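Local coordinates for protein CDA peptide synthetase I (Streptomyces coelicolor, PDB 4JN3) that serves as a condensation domain of a large modular peptide synthetase, folding into two lobes that are each built on a mixed beta-sheet, at residues A30-G35 with G155-V160; R104-S109 with S139-T144; T231-G236 with P413-G418; A276-R281 with E426-F431. All blocks are in the same frame, centred on the assembly; numbering follows the deposited sequence.

Overall arrangement
The four contacts are spread over the two lobes of a condensation domain. Contacts 1 and 2 belong to the same six-stranded mixed sheet, where strands 138-146 and 149-157 are neighbours; their centres lie about 19 Å apart, and Gly155 O and Ser139 N, 2.7 Å apart, probably form a hydrogen bond between them. Contact 1 also holds the start of the HHxxxDG signature of the family. Contacts 3 and 4 lie in the other lobe, centres about 18 Å apart, and share helix 418-437, whose start contact 3 reaches and whose middle contact 4 packs. Contact 3 comes within about 6 Å of contact 1 (nearest atoms), whereas contacts 2 and 4 have centres about 37 Å apart.

Contact 1: residues A30-G35 with G155-V160; sequences AHYRTG and GVHHIV
Thr34 and Val156 form the antiparallel hydrogen-bonded pair where strand 33-40 meets strand 149-157, just as the latter runs out into the HHxxxDG signature of condensation domains, which starts with His157 and His158. The strand pairing is the tight part. Val156 N donates to Thr34 O at 2.9 Å, and Thr34 N to Val156 O at 3.0 Å. Beta-branched residues suit this face: Thr34 OG1 presses to 3.1 Å from Val156 CG2, and Met166 of helix 163-182 packs on both. On the other face Gly155 lets the bent Arg33 bring NH2 close to its backbone, where a CB would run into it; Asp125 pairs with NH2 and Thr128 O takes NH1. His157 shares this face; its CG is turned anti to the backbone N (chi1 -164°), which brings CE1 to 3.6 Å from Tyr32 CB. Ile159 N meets His157 ND1 in the ring plane at 3.0 Å and Gln23 bonds NE2, fixing the ring's rotation. Beyond the strand end the packing is looser. His158 N still reaches Tyr32 O at 2.8 Å, but both residues are partly exposed, and their rings meet obliquely, the planes at 32°. A water links the two segments, 2.6 Å from Thr34 OG1 and, in the imidazole plane, 2.7 Å from His158 ND1.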
loop_
_atom_site.group_PDB
_atom_site.type_symbol
_atom_site.label_atom_id
_atom_site.label_comp_id
_atom_site.label_asym_id
_atom_site.label_seq_id
_atom_site.Cartn_x
_atom_site.Cartn_y
_atom_site.Cartn_z
ATOM N N ALA A 30 0.475 -16.617 -4.562
ATOM C CA ALA A 30 -0.319 -15.403 -4.717
ATOM C C ALA A 30 -0.005 -14.410 -3.608
ATOM O O ALA A 30 -0.814 -13.533 -3.300
ATOM C CB ALA A 30 -1.802 -15.741 -4.716
ATOM N N HIS A 31 1.173 -14.540 -3.011
ATOM C CA HIS A 31 1.515 -13.718 -1.856
ATOM C C HIS A 31 1.707 -12.248 -2.207
ATOM O O HIS A 31 1.690 -11.390 -1.326
ATOM C CB HIS A 31 2.739 -14.279 -1.125
ATOM C CG HIS A 31 2.491 -15.616 -0.498
ATOM N ND1 HIS A 31 1.580 -15.800 0.518
ATOM C CD2 HIS A 31 3.018 -16.836 -0.757
ATOM C CE1 HIS A 31 1.560 -17.074 0.865
ATOM N NE2 HIS A 31 2.425 -17.725 0.107
ATOM N N TYR A 32 1.876 -11.955 -3.491
ATOM C CA TYR A 32 1.997 -10.568 -3.924
ATOM C C TYR A 32 0.723 -10.010 -4.547
ATOM O O TYR A 32 0.756 -8.975 -5.202
ATOM C CB TYR A 32 3.206 -10.373 -4.841
ATOM C CG TYR A 32 4.484 -10.268 -4.049
ATOM C CD1 TYR A 32 4.889 -9.052 -3.509
ATOM C CD2 TYR A 32 5.260 -11.391 -3.796
ATOM C CE1 TYR A 32 6.049 -8.955 -2.763
ATOM C CE2 TYR A 32 6.419 -11.305 -3.045
ATOM C CZ TYR A 32 6.810 -10.085 -2.535
ATOM O OH TYR A 32 7.968 -10.001 -1.793
ATOM N N ARG A 33 -0.397 -10.695 -4.326
ATOM C CA ARG A 33 -1.703 -10.139 -4.677
ATOM C C ARG A 33 -2.120 -9.142 -3.597
ATOM O O ARG A 33 -2.168 -9.487 -2.420
ATOM C CB ARG A 33 -2.762 -11.240 -4.779
ATOM C CG ARG A 33 -2.629 -12.180 -5.971
ATOM C CD ARG A 33 -2.854 -11.470 -7.295
ATOM N NE ARG A 33 -4.077 -10.670 -7.309
ATOM C CZ ARG A 33 -5.235 -11.043 -7.852
ATOM N NH1 ARG A 33 -5.359 -12.224 -8.445
ATOM N NH2 ARG A 33 -6.277 -10.221 -7.806
ATOM N N THR A 34 -2.423 -7.910 -4.002
ATOM C CA THR A 34 -2.877 -6.883 -3.068
ATOM C C THR A 34 -4.167 -6.261 -3.594
ATOM O O THR A 34 -4.588 -6.531 -4.719
ATOM C CB THR A 34 -1.841 -5.762 -2.910
ATOM O OG1 THR A 34 -1.722 -5.057 -4.151
ATOM C CG2 THR A 34 -0.474 -6.328 -2.507
ATOM N N GLY A 35 -4.801 -5.414 -2.795
ATOM C CA GLY A 35 -6.070 -4.873 -3.227
ATOM C C GLY A 35 -6.585 -3.742 -2.371
ATOM O O GLY A 35 -6.101 -3.499 -1.269
ATOM N N GLY A 155 -8.139 -5.322 -7.505
ATOM C CA GLY A 155 -7.112 -6.269 -7.110
ATOM C C GLY A 155 -5.963 -6.175 -8.098
ATOM O O GLY A 155 -6.188 -6.013 -9.294
ATOM N N VAL A 156 -4.731 -6.241 -7.604
ATOM C CA VAL A 156 -3.571 -6.090 -8.475
ATOM C C VAL A 156 -2.453 -7.045 -8.099
ATOM O O VAL A 156 -2.447 -7.615 -7.008
ATOM C CB VAL A 156 -3.008 -4.652 -8.421
ATOM C CG1 VAL A 156 -4.051 -3.647 -8.904
ATOM C CG2 VAL A 156 -2.545 -4.303 -7.003
ATOM N N HIS A 157 -1.497 -7.222 -9.003
ATOM C CA HIS A 157 -0.225 -7.771 -8.580
ATOM C C HIS A 157 0.628 -6.615 -8.076
ATOM O O HIS A 157 0.695 -5.567 -8.715
ATOM C CB HIS A 157 0.482 -8.501 -9.719
ATOM C CG HIS A 157 1.596 -9.387 -9.251
ATOM N ND1 HIS A 157 2.776 -8.890 -8.741
ATOM C CD2 HIS A 157 1.698 -10.735 -9.195
ATOM C CE1 HIS A 157 3.563 -9.896 -8.402
ATOM N NE2 HIS A 157 2.931 -11.025 -8.664
ATOM N N HIS A 158 1.260 -6.805 -6.919
ATOM C CA HIS A 158 2.130 -5.801 -6.306
ATOM C C HIS A 158 3.116 -5.211 -7.312
ATOM O O HIS A 158 3.462 -4.031 -7.244
ATOM C CB HIS A 158 2.898 -6.451 -5.150
ATOM C CG HIS A 158 3.279 -5.510 -4.050
ATOM N ND1 HIS A 158 2.411 -4.572 -3.536
ATOM C CD2 HIS A 158 4.427 -5.390 -3.342
ATOM C CE1 HIS A 158 3.014 -3.903 -2.566
ATOM N NE2 HIS A 158 4.238 -4.380 -2.429
ATOM N N ILE A 159 3.566 -6.032 -8.254
ATOM C CA ILE A 159 4.583 -5.593 -9.203
ATOM C C ILE A 159 4.134 -4.456 -10.134
ATOM O O ILE A 159 4.973 -3.742 -10.682
ATOM C CB ILE A 159 5.158 -6.775 -10.031
ATOM C CG1 ILE A 159 6.593 -6.462 -10.468
ATOM C CG2 ILE A 159 4.271 -7.081 -11.231
ATOM C CD1 ILE A 159 7.289 -7.607 -11.167
ATOM N N VAL A 160 2.827 -4.264 -10.300
ATOM C CA VAL A 160 2.356 -3.229 -11.223
ATOM C C VAL A 160 1.754 -1.988 -10.564
ATOM O O VAL A 160 1.723 -0.924 -11.179
ATOM C CB VAL A 160 1.359 -3.780 -12.283
ATOM C CG1 VAL A 160 2.034 -4.829 -13.156
ATOM C CG2 VAL A 160 0.100 -4.335 -11.623
HETATM O O HOH W 1 0.104 -3.211 -4.115
#

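Contact 2: residues R104-S109 with S139-T144; sequences RHIDLS and SHALFT
Arg104 and Leu142 share one of the bonds in a regular parallel series: Leu142 N points almost straight (177°) at Arg104 O, 2.8 Å away. Arg104 N donates to His140 O, Ile106 N to Leu142 O and Thr144 N to Ile106 O, while the other edge of strand 138-146 bonds to strand 149-157, so its backbone is satisfied from two neighbours. The series runs on past the strand end, where Leu108 N lies in the carbonyl plane of Thr144 O at 2.8 Å. Side chains add bonds of their own. The extended Arg104 chain is long enough to carry NH1 to Ser139 OG at 2.8 Å, with weak help from NH2 to the same oxygen and from NH1 to His140 O; the serine is in turn bonded to Asp125, which also makes a long, weak ion pair with Arg104. On the opposite face His105 lies with its ring edge to Thr144, NE2 and OG1 being 2.9 Å apart, and either could be the donor. Asp107 suits the strand end because its short carboxylate can reach Ser109: OD1 accepts from OG at 2.6 Å on the syn lone pair and from the backbone N at 3.0 Å, an Asx turn. Beyond Arg104, the face toward helix 114-126 is apolar. Ile106 CD1 and Phe143 CE2 touch at 3.6 Å, Leu108 CD1 lies beside Phe143 CD2, and Trp121 meets the phenylalanine edge-to-face. Two parallel strands joined through a helix packed on one face are a beta-alpha-beta crossover, made here by strand 103-107, helix 114-126 and strand 138-146.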
loop_
_atom_site.group_PDB
_atom_site.type_symbol
_atom_site.label_atom_id
_atom_site.label_comp_id
_atom_site.label_asym_id
_atom_site.label_seq_id
_atom_site.Cartn_x
_atom_site.Cartn_y
_atom_site.Cartn_z
ATOM N N ARG A 104 -16.167 -7.002 -13.805
ATOM C CA ARG A 104 -17.201 -7.937 -13.388
ATOM C C ARG A 104 -18.322 -7.163 -12.730
ATOM O O ARG A 104 -18.081 -6.148 -12.084
ATOM C CB ARG A 104 -16.645 -8.961 -12.399
ATOM C CG ARG A 104 -15.510 -9.816 -12.927
ATOM C CD ARG A 104 -15.094 -10.824 -11.866
ATOM N NE ARG A 104 -13.828 -11.491 -12.160
ATOM C CZ ARG A 104 -12.630 -10.950 -11.955
ATOM N NH1 ARG A 104 -12.525 -9.711 -11.480
ATOM N NH2 ARG A 104 -11.535 -11.641 -12.243
ATOM N N HIS A 105 -19.554 -7.624 -12.913
ATOM C CA HIS A 105 -20.668 -7.071 -12.164
ATOM C C HIS A 105 -21.261 -8.148 -11.279
ATOM O O HIS A 105 -21.739 -9.176 -11.763
ATOM C CB HIS A 105 -21.749 -6.495 -13.077
ATOM C CG HIS A 105 -22.850 -5.808 -12.331
ATOM N ND1 HIS A 105 -24.155 -5.792 -12.770
ATOM C CD2 HIS A 105 -22.836 -5.122 -11.164
ATOM C CE1 HIS A 105 -24.899 -5.120 -11.909
ATOM N NE2 HIS A 105 -24.122 -4.703 -10.925
ATOM N N ILE A 106 -21.223 -7.910 -9.978
ATOM C CA ILE A 106 -21.704 -8.887 -9.021
ATOM C C ILE A 106 -22.815 -8.271 -8.185
ATOM O O ILE A 106 -22.570 -7.428 -7.319
ATOM C CB ILE A 106 -20.559 -9.401 -8.128
ATOM C CG1 ILE A 106 -19.449 -9.998 -8.997
ATOM C CG2 ILE A 106 -21.074 -10.430 -7.133
ATOM C CD1 ILE A 106 -18.157 -10.230 -8.263
ATOM N N ASP A 107 -24.044 -8.689 -8.465
ATOM C CA ASP A 107 -25.209 -8.152 -7.783
ATOM C C ASP A 107 -25.480 -8.935 -6.507
ATOM O O ASP A 107 -25.917 -10.084 -6.555
ATOM C CB ASP A 107 -26.432 -8.199 -8.703
ATOM C CG ASP A 107 -27.588 -7.370 -8.182
ATOM O OD1 ASP A 107 -27.628 -7.104 -6.964
ATOM O OD2 ASP A 107 -28.456 -6.981 -8.993
ATOM N N LEU A 108 -25.217 -8.304 -5.368
ATOM C CA LEU A 108 -25.422 -8.933 -4.072
ATOM C C LEU A 108 -26.607 -8.316 -3.338
ATOM O O LEU A 108 -26.891 -8.672 -2.194
ATOM C CB LEU A 108 -24.156 -8.817 -3.218
ATOM C CG LEU A 108 -22.909 -9.506 -3.777
ATOM C CD1 LEU A 108 -21.697 -9.237 -2.892
ATOM C CD2 LEU A 108 -23.140 -11.002 -3.937
ATOM N N SER A 109 -27.295 -7.388 -3.995
ATOM C CA SER A 109 -28.466 -6.760 -3.394
ATOM C C SER A 109 -29.561 -7.802 -3.208
ATOM O O SER A 109 -30.060 -8.373 -4.177
ATOM C CB SER A 109 -28.968 -5.595 -4.252
ATOM O OG SER A 109 -29.510 -6.043 -5.480
ATOM N N SER A 139 -7.447 -7.110 -11.435
ATOM C CA SER A 139 -8.746 -7.769 -11.392
ATOM C C SER A 139 -9.760 -6.765 -10.863
ATOM O O SER A 139 -9.557 -6.168 -9.806
ATOM C CB SER A 139 -8.685 -9.005 -10.489
ATOM O OG SER A 139 -9.964 -9.595 -10.324
ATOM N N HIS A 140 -10.851 -6.575 -11.600
ATOM C CA HIS A 140 -11.805 -5.513 -11.297
ATOM C C HIS A 140 -13.213 -6.055 -11.119
ATOM O O HIS A 140 -13.682 -6.857 -11.932
ATOM C CB HIS A 140 -11.800 -4.480 -12.424
ATOM C CG HIS A 140 -10.446 -3.917 -12.720
ATOM N ND1 HIS A 140 -10.084 -2.629 -12.388
ATOM C CD2 HIS A 140 -9.360 -4.472 -13.313
ATOM C CE1 HIS A 140 -8.838 -2.413 -12.768
ATOM N NE2 HIS A 140 -8.375 -3.514 -13.331
ATOM N N ALA A 141 -13.889 -5.614 -10.059
ATOM C CA ALA A 141 -15.286 -5.986 -9.839
ATOM C C ALA A 141 -16.113 -4.831 -9.285
ATOM O O ALA A 141 -15.671 -4.107 -8.397
ATOM C CB ALA A 141 -15.388 -7.196 -8.915
ATOM N N LEU A 142 -17.317 -4.666 -9.826
ATOM C CA LEU A 142 -18.288 -3.727 -9.285
ATOM C C LEU A 142 -19.379 -4.512 -8.571
ATOM O O LEU A 142 -20.103 -5.281 -9.199
ATOM C CB LEU A 142 -18.909 -2.892 -10.405
ATOM C CG LEU A 142 -19.986 -1.888 -9.979
ATOM C CD1 LEU A 142 -19.371 -0.744 -9.187
ATOM C CD2 LEU A 142 -20.733 -1.356 -11.193
ATOM N N PHE A 143 -19.488 -4.323 -7.259
ATOM C CA PHE A 143 -20.539 -4.967 -6.479
ATOM C C PHE A 143 -21.727 -4.027 -6.326
ATOM O O PHE A 143 -21.553 -2.828 -6.115
ATOM C CB PHE A 143 -20.034 -5.351 -5.082
ATOM C CG PHE A 143 -18.944 -6.385 -5.087
ATOM C CD1 PHE A 143 -17.613 -6.005 -5.108
ATOM C CD2 PHE A 143 -19.251 -7.738 -5.060
ATOM C CE1 PHE A 143 -16.607 -6.952 -5.109
ATOM C CE2 PHE A 143 -18.248 -8.691 -5.058
ATOM C CZ PHE A 143 -16.924 -8.296 -5.084
ATOM N N THR A 144 -22.931 -4.575 -6.443
ATOM C CA THR A 144 -24.139 -3.847 -6.082
ATOM C C THR A 144 -24.599 -4.393 -4.739
ATOM O O THR A 144 -24.830 -5.594 -4.599
ATOM C CB THR A 144 -25.249 -4.023 -7.136
ATOM O OG1 THR A 144 -24.806 -3.484 -8.388
ATOM C CG2 THR A 144 -26.520 -3.298 -6.704
#

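Contact 3: residues T231-G236 with P413-G418; sequences TGRGGG and PQVYGG
Arg233 and Val415 pass alongside one another, their side chains pointing opposite ways, where two loops meet: loop 231-236 leads toward strand 242-248, and loop 413-418 follows strand 404-411 and has Gly417 as N-cap of helix 418-437. The arginine, extended from CG to NE, lays its aliphatic part on the valine, CD to CG1 at 3.7 Å, and brings NE to 3.2 Å from Val415 O. Val415 holds CG1 anti to the backbone N (chi1 -175°), which turns that methyl toward both Arg233 CD and Thr231 OG1, 3.4 Å from the hydroxyl. Threonine serves both polar and apolar neighbours. With chi1 at 61°, Thr231 OG1 lies near its own loop, bonded to Ser229 and weakly to Arg233 N, while CG2 is left to reach Tyr416 CE1 at 3.3 Å. The tyrosine is buried against Leu421 and Leu424 of the helix, and its hydroxyl is bonded to Asp392. The peptide before Gly234 is modelled as cis, in a poorly ordered part of the loop, and phi is positive, which suits a residue without a CB. Across the exposed side a water donates to two carbonyls, Gly234 O at 2.9 Å and Gln414 O at 3.3 Å.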
loop_
_atom_site.group_PDB
_atom_site.type_symbol
_atom_site.label_atom_id
_atom_site.label_comp_id
_atom_site.label_asym_id
_atom_site.label_seq_id
_atom_site.Cartn_x
_atom_site.Cartn_y
_atom_site.Cartn_z
ATOM N N THR A 231 4.415 -10.901 19.237
ATOM C CA THR A 231 4.025 -12.200 19.775
ATOM C C THR A 231 5.152 -12.900 20.532
ATOM O O THR A 231 4.902 -13.794 21.343
ATOM C CB THR A 231 3.545 -13.135 18.654
ATOM O OG1 THR A 231 4.609 -13.336 17.714
ATOM C CG2 THR A 231 2.350 -12.533 17.935
ATOM N N GLY A 232 6.389 -12.498 20.263
ATOM C CA GLY A 232 7.544 -13.152 20.853
ATOM C C GLY A 232 8.340 -13.889 19.794
ATOM O O GLY A 232 9.560 -14.019 19.892
ATOM N N ARG A 233 7.635 -14.373 18.776
ATOM C CA ARG A 233 8.259 -14.985 17.610
ATOM C C ARG A 233 9.209 -13.960 16.976
ATOM O O ARG A 233 9.253 -12.813 17.422
ATOM C CB ARG A 233 7.164 -15.434 16.641
ATOM C CG ARG A 233 6.035 -16.193 17.334
ATOM C CD ARG A 233 4.811 -16.357 16.444
ATOM N NE ARG A 233 3.584 -16.493 17.229
ATOM C CZ ARG A 233 3.108 -17.649 17.682
ATOM N NH1 ARG A 233 3.754 -18.779 17.430
ATOM N NH2 ARG A 233 1.985 -17.675 18.390
ATOM N N GLY A 234 9.962 -14.339 15.944
ATOM C CA GLY A 234 9.843 -15.619 15.273
ATOM C C GLY A 234 9.391 -15.354 13.850
ATOM O O GLY A 234 8.209 -15.488 13.529
ATOM N N GLY A 235 10.334 -14.962 12.998
ATOM C CA GLY A 235 10.012 -14.545 11.646
ATOM C C GLY A 235 10.592 -15.420 10.552
ATOM O O GLY A 235 11.650 -16.028 10.719
ATOM N N GLY A 236 9.891 -15.471 9.423
ATOM C CA GLY A 236 10.319 -16.244 8.270
ATOM C C GLY A 236 9.990 -15.556 6.956
ATOM O O GLY A 236 10.393 -14.416 6.723
ATOM N N PRO A 413 0.138 -15.165 8.782
ATOM C CA PRO A 413 -0.703 -16.224 9.356
ATOM C C PRO A 413 0.082 -17.257 10.173
ATOM O O PRO A 413 -0.522 -18.018 10.931
ATOM C CB PRO A 413 -1.344 -16.874 8.118
ATOM C CG PRO A 413 -0.395 -16.595 7.012
ATOM C CD PRO A 413 0.170 -15.225 7.310
ATOM N N GLN A 414 1.401 -17.285 10.015
ATOM C CA GLN A 414 2.250 -18.161 10.819
ATOM C C GLN A 414 2.564 -17.506 12.159
ATOM O O GLN A 414 3.132 -18.133 13.054
ATOM C CB GLN A 414 3.555 -18.481 10.084
ATOM C CG GLN A 414 3.371 -19.278 8.802
ATOM C CD GLN A 414 4.685 -19.606 8.113
ATOM O OE1 GLN A 414 5.743 -19.085 8.473
ATOM N NE2 GLN A 414 4.622 -20.476 7.110
ATOM N N VAL A 415 2.191 -16.237 12.290
ATOM C CA VAL A 415 2.494 -15.468 13.490
ATOM C C VAL A 415 1.229 -15.117 14.269
ATOM O O VAL A 415 1.220 -15.162 15.499
ATOM C CB VAL A 415 3.275 -14.180 13.149
ATOM C CG1 VAL A 415 3.696 -13.459 14.418
ATOM C CG2 VAL A 415 4.486 -14.505 12.294
ATOM N N TYR A 416 0.159 -14.773 13.555
ATOM C CA TYR A 416 -1.099 -14.406 14.197
ATOM C C TYR A 416 -2.283 -15.160 13.618
ATOM O O TYR A 416 -2.367 -15.360 12.410
ATOM C CB TYR A 416 -1.397 -12.912 14.005
ATOM C CG TYR A 416 -0.276 -11.966 14.352
ATOM C CD1 TYR A 416 -0.226 -11.342 15.593
ATOM C CD2 TYR A 416 0.721 -11.675 13.431
ATOM C CE1 TYR A 416 0.798 -10.468 15.911
ATOM C CE2 TYR A 416 1.746 -10.803 13.738
ATOM C CZ TYR A 416 1.779 -10.202 14.979
ATOM O OH TYR A 416 2.799 -9.332 15.289
ATOM N N GLY A 417 -3.213 -15.549 14.482
ATOM C CA GLY A 417 -4.540 -15.920 14.034
ATOM C C GLY A 417 -5.375 -14.651 13.978
ATOM O O GLY A 417 -4.965 -13.620 14.512
ATOM N N GLY A 418 -6.536 -14.712 13.335
ATOM C CA GLY A 418 -7.389 -13.543 13.213
ATOM C C GLY A 418 -7.802 -12.987 14.564
ATOM O O GLY A 418 -7.890 -11.773 14.755
HETATM O O HOH W 2 6.353 -17.660 13.106
#

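Contact 4: residues A276-R281 with E426-F431; sequences AAFLHR and ERFVRF
Phe278 and Phe428 form the aromatic centre of a helix-helix packing, in which segments 276-281 and 426-431 cross at 119° with their axes 10.4 Å apart. Among the aromatic contacts, Phe428 turns its ring edge to the face of Phe278, the planes at 78°. Its CB adds a CH-pi contact, 4.1 Å from the centroid of the Phe278 ring and above its centre. Phe431 comes instead at the rim of Phe278, CD2 to CD1 at 3.7 Å, and its CE2 slips in beside the small Ala277. Phe278 holds CG anti to the backbone N (chi1 -177°), and Phe431 does likewise, which extends the rings across the interface; large flat groups suit this wide helix spacing. The arginines add contacts of charged groups and aliphatic chain with the rings. Phe278 CE1 lies over one face of the Arg427 guanidinium, the two planes being inclined, and the bent Arg281 rests CG on Phe431 CZ at 3.7 Å. Their polar ends are held by main-chain oxygens near the C-terminus: Arg427 NE by Leu449, Arg281 NH1 by Val443 and Val446. Ionic pairing occurs along the second helix, one turn apart, where Arg430 NE donates to Glu426 OE2 at 2.8 Å, approaching from above the carboxylate plane.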
loop_
_atom_site.group_PDB
_atom_site.type_symbol
_atom_site.label_atom_id
_atom_site.label_comp_id
_atom_site.label_asym_id
_atom_site.label_seq_id
_atom_site.Cartn_x
_atom_site.Cartn_y
_atom_site.Cartn_z
ATOM N N ALA A 276 5.309 3.022 18.544
ATOM C CA ALA A 276 6.570 2.885 19.270
ATOM C C ALA A 276 6.328 2.737 20.770
ATOM O O ALA A 276 6.907 1.865 21.417
ATOM C CB ALA A 276 7.476 4.075 18.994
ATOM N N ALA A 277 5.473 3.599 21.315
ATOM C CA ALA A 277 5.152 3.569 22.738
ATOM C C ALA A 277 4.500 2.245 23.115
ATOM O O ALA A 277 4.792 1.670 24.164
ATOM C CB ALA A 277 4.244 4.734 23.103
ATOM N N PHE A 278 3.617 1.768 22.245
ATOM C CA PHE A 278 2.917 0.507 22.454
ATOM C C PHE A 278 3.888 -0.672 22.474
ATOM O O PHE A 278 3.778 -1.560 23.322
ATOM C CB PHE A 278 1.859 0.323 21.361
ATOM C CG PHE A 278 1.023 -0.912 21.517
ATOM C CD1 PHE A 278 0.018 -0.971 22.468
ATOM C CD2 PHE A 278 1.220 -2.001 20.684
ATOM C CE1 PHE A 278 -0.765 -2.105 22.598
ATOM C CE2 PHE A 278 0.443 -3.137 20.809
ATOM C CZ PHE A 278 -0.550 -3.189 21.769
ATOM N N LEU A 279 4.835 -0.683 21.538
ATOM C CA LEU A 279 5.871 -1.711 21.516
ATOM C C LEU A 279 6.702 -1.664 22.793
ATOM O O LEU A 279 7.017 -2.699 23.383
ATOM C CB LEU A 279 6.792 -1.528 20.311
ATOM C CG LEU A 279 6.184 -1.826 18.943
ATOM C CD1 LEU A 279 7.210 -1.580 17.852
ATOM C CD2 LEU A 279 5.692 -3.255 18.903
ATOM N N HIS A 280 7.066 -0.454 23.205
ATOM C CA HIS A 280 7.853 -0.266 24.422
ATOM C C HIS A 280 7.140 -0.824 25.652
ATOM O O HIS A 280 7.741 -1.535 26.459
ATOM C CB HIS A 280 8.173 1.215 24.637
ATOM C CG HIS A 280 8.725 1.519 25.996
ATOM N ND1 HIS A 280 9.935 1.026 26.435
ATOM C CD2 HIS A 280 8.224 2.252 27.018
ATOM C CE1 HIS A 280 10.159 1.448 27.666
ATOM N NE2 HIS A 280 9.137 2.196 28.043
ATOM N N ARG A 281 5.857 -0.502 25.790
ATOM C CA ARG A 281 5.084 -0.933 26.950
ATOM C C ARG A 281 4.798 -2.429 26.919
ATOM O O ARG A 281 4.626 -3.055 27.965
ATOM C CB ARG A 281 3.774 -0.145 27.054
ATOM C CG ARG A 281 3.948 1.311 27.466
ATOM C CD ARG A 281 4.416 1.425 28.911
ATOM N NE ARG A 281 3.497 0.742 29.814
ATOM C CZ ARG A 281 2.376 1.280 30.283
ATOM N NH1 ARG A 281 2.039 2.518 29.940
ATOM N NH2 ARG A 281 1.591 0.585 31.094
ATOM N N GLU A 426 -7.367 -3.927 19.221
ATOM C CA GLU A 426 -8.201 -3.237 20.200
ATOM C C GLU A 426 -7.342 -2.605 21.284
ATOM O O GLU A 426 -7.524 -1.440 21.633
ATOM C CB GLU A 426 -9.217 -4.197 20.829
ATOM C CG GLU A 426 -10.011 -3.594 21.984
ATOM C CD GLU A 426 -10.958 -2.496 21.539
ATOM O OE1 GLU A 426 -11.138 -2.324 20.316
ATOM O OE2 GLU A 426 -11.526 -1.805 22.411
ATOM N N ARG A 427 -6.399 -3.376 21.815
ATOM C CA ARG A 427 -5.507 -2.855 22.841
ATOM C C ARG A 427 -4.697 -1.674 22.309
ATOM O O ARG A 427 -4.512 -0.676 23.011
ATOM C CB ARG A 427 -4.596 -3.959 23.387
ATOM C CG ARG A 427 -5.365 -5.066 24.099
ATOM C CD ARG A 427 -4.442 -6.133 24.664
ATOM N NE ARG A 427 -3.374 -5.546 25.464
ATOM C CZ ARG A 427 -2.095 -5.541 25.107
ATOM N NH1 ARG A 427 -1.723 -6.108 23.966
ATOM N NH2 ARG A 427 -1.188 -4.982 25.896
ATOM N N PHE A 428 -4.243 -1.769 21.060
ATOM C CA PHE A 428 -3.493 -0.663 20.466
ATOM C C PHE A 428 -4.307 0.618 20.285
ATOM O O PHE A 428 -3.871 1.692 20.696
ATOM C CB PHE A 428 -2.865 -1.037 19.120
ATOM C CG PHE A 428 -2.305 0.150 18.387
ATOM C CD1 PHE A 428 -1.162 0.782 18.843
ATOM C CD2 PHE A 428 -2.935 0.649 17.259
ATOM C CE1 PHE A 428 -0.649 1.887 18.187
ATOM C CE2 PHE A 428 -2.426 1.757 16.596
ATOM C CZ PHE A 428 -1.281 2.375 17.063
ATOM N N VAL A 429 -5.467 0.525 19.641
ATOM C CA VAL A 429 -6.240 1.738 19.371
ATOM C C VAL A 429 -6.654 2.451 20.663
ATOM O O VAL A 429 -6.657 3.680 20.719
ATOM C CB VAL A 429 -7.465 1.490 18.458
ATOM C CG1 VAL A 429 -7.014 0.952 17.103
ATOM C CG2 VAL A 429 -8.463 0.553 19.123
ATOM N N ARG A 430 -6.988 1.684 21.697
ATOM C CA ARG A 430 -7.327 2.276 22.989
ATOM C C ARG A 430 -6.112 2.968 23.608
ATOM O O ARG A 430 -6.228 4.062 24.159
ATOM C CB ARG A 430 -7.899 1.227 23.950
ATOM C CG ARG A 430 -9.199 0.583 23.472
ATOM C CD ARG A 430 -10.332 1.596 23.388
ATOM N NE ARG A 430 -11.598 0.980 22.997
ATOM C CZ ARG A 430 -12.760 1.625 22.948
ATOM N NH1 ARG A 430 -12.820 2.911 23.274
ATOM N NH2 ARG A 430 -13.862 0.988 22.576
ATOM N N PHE A 431 -4.949 2.334 23.506
ATOM C CA PHE A 431 -3.720 2.904 24.061
ATOM C C PHE A 431 -3.331 4.178 23.306
ATOM O O PHE A 431 -2.996 5.193 23.914
ATOM C CB PHE A 431 -2.585 1.879 24.010
ATOM C CG PHE A 431 -1.334 2.312 24.728
ATOM C CD1 PHE A 431 -1.361 2.599 26.086
ATOM C CD2 PHE A 431 -0.130 2.410 24.051
ATOM C CE1 PHE A 431 -0.209 2.995 26.753
ATOM C CE2 PHE A 431 1.026 2.800 24.711
ATOM C CZ PHE A 431 0.985 3.090 26.066
#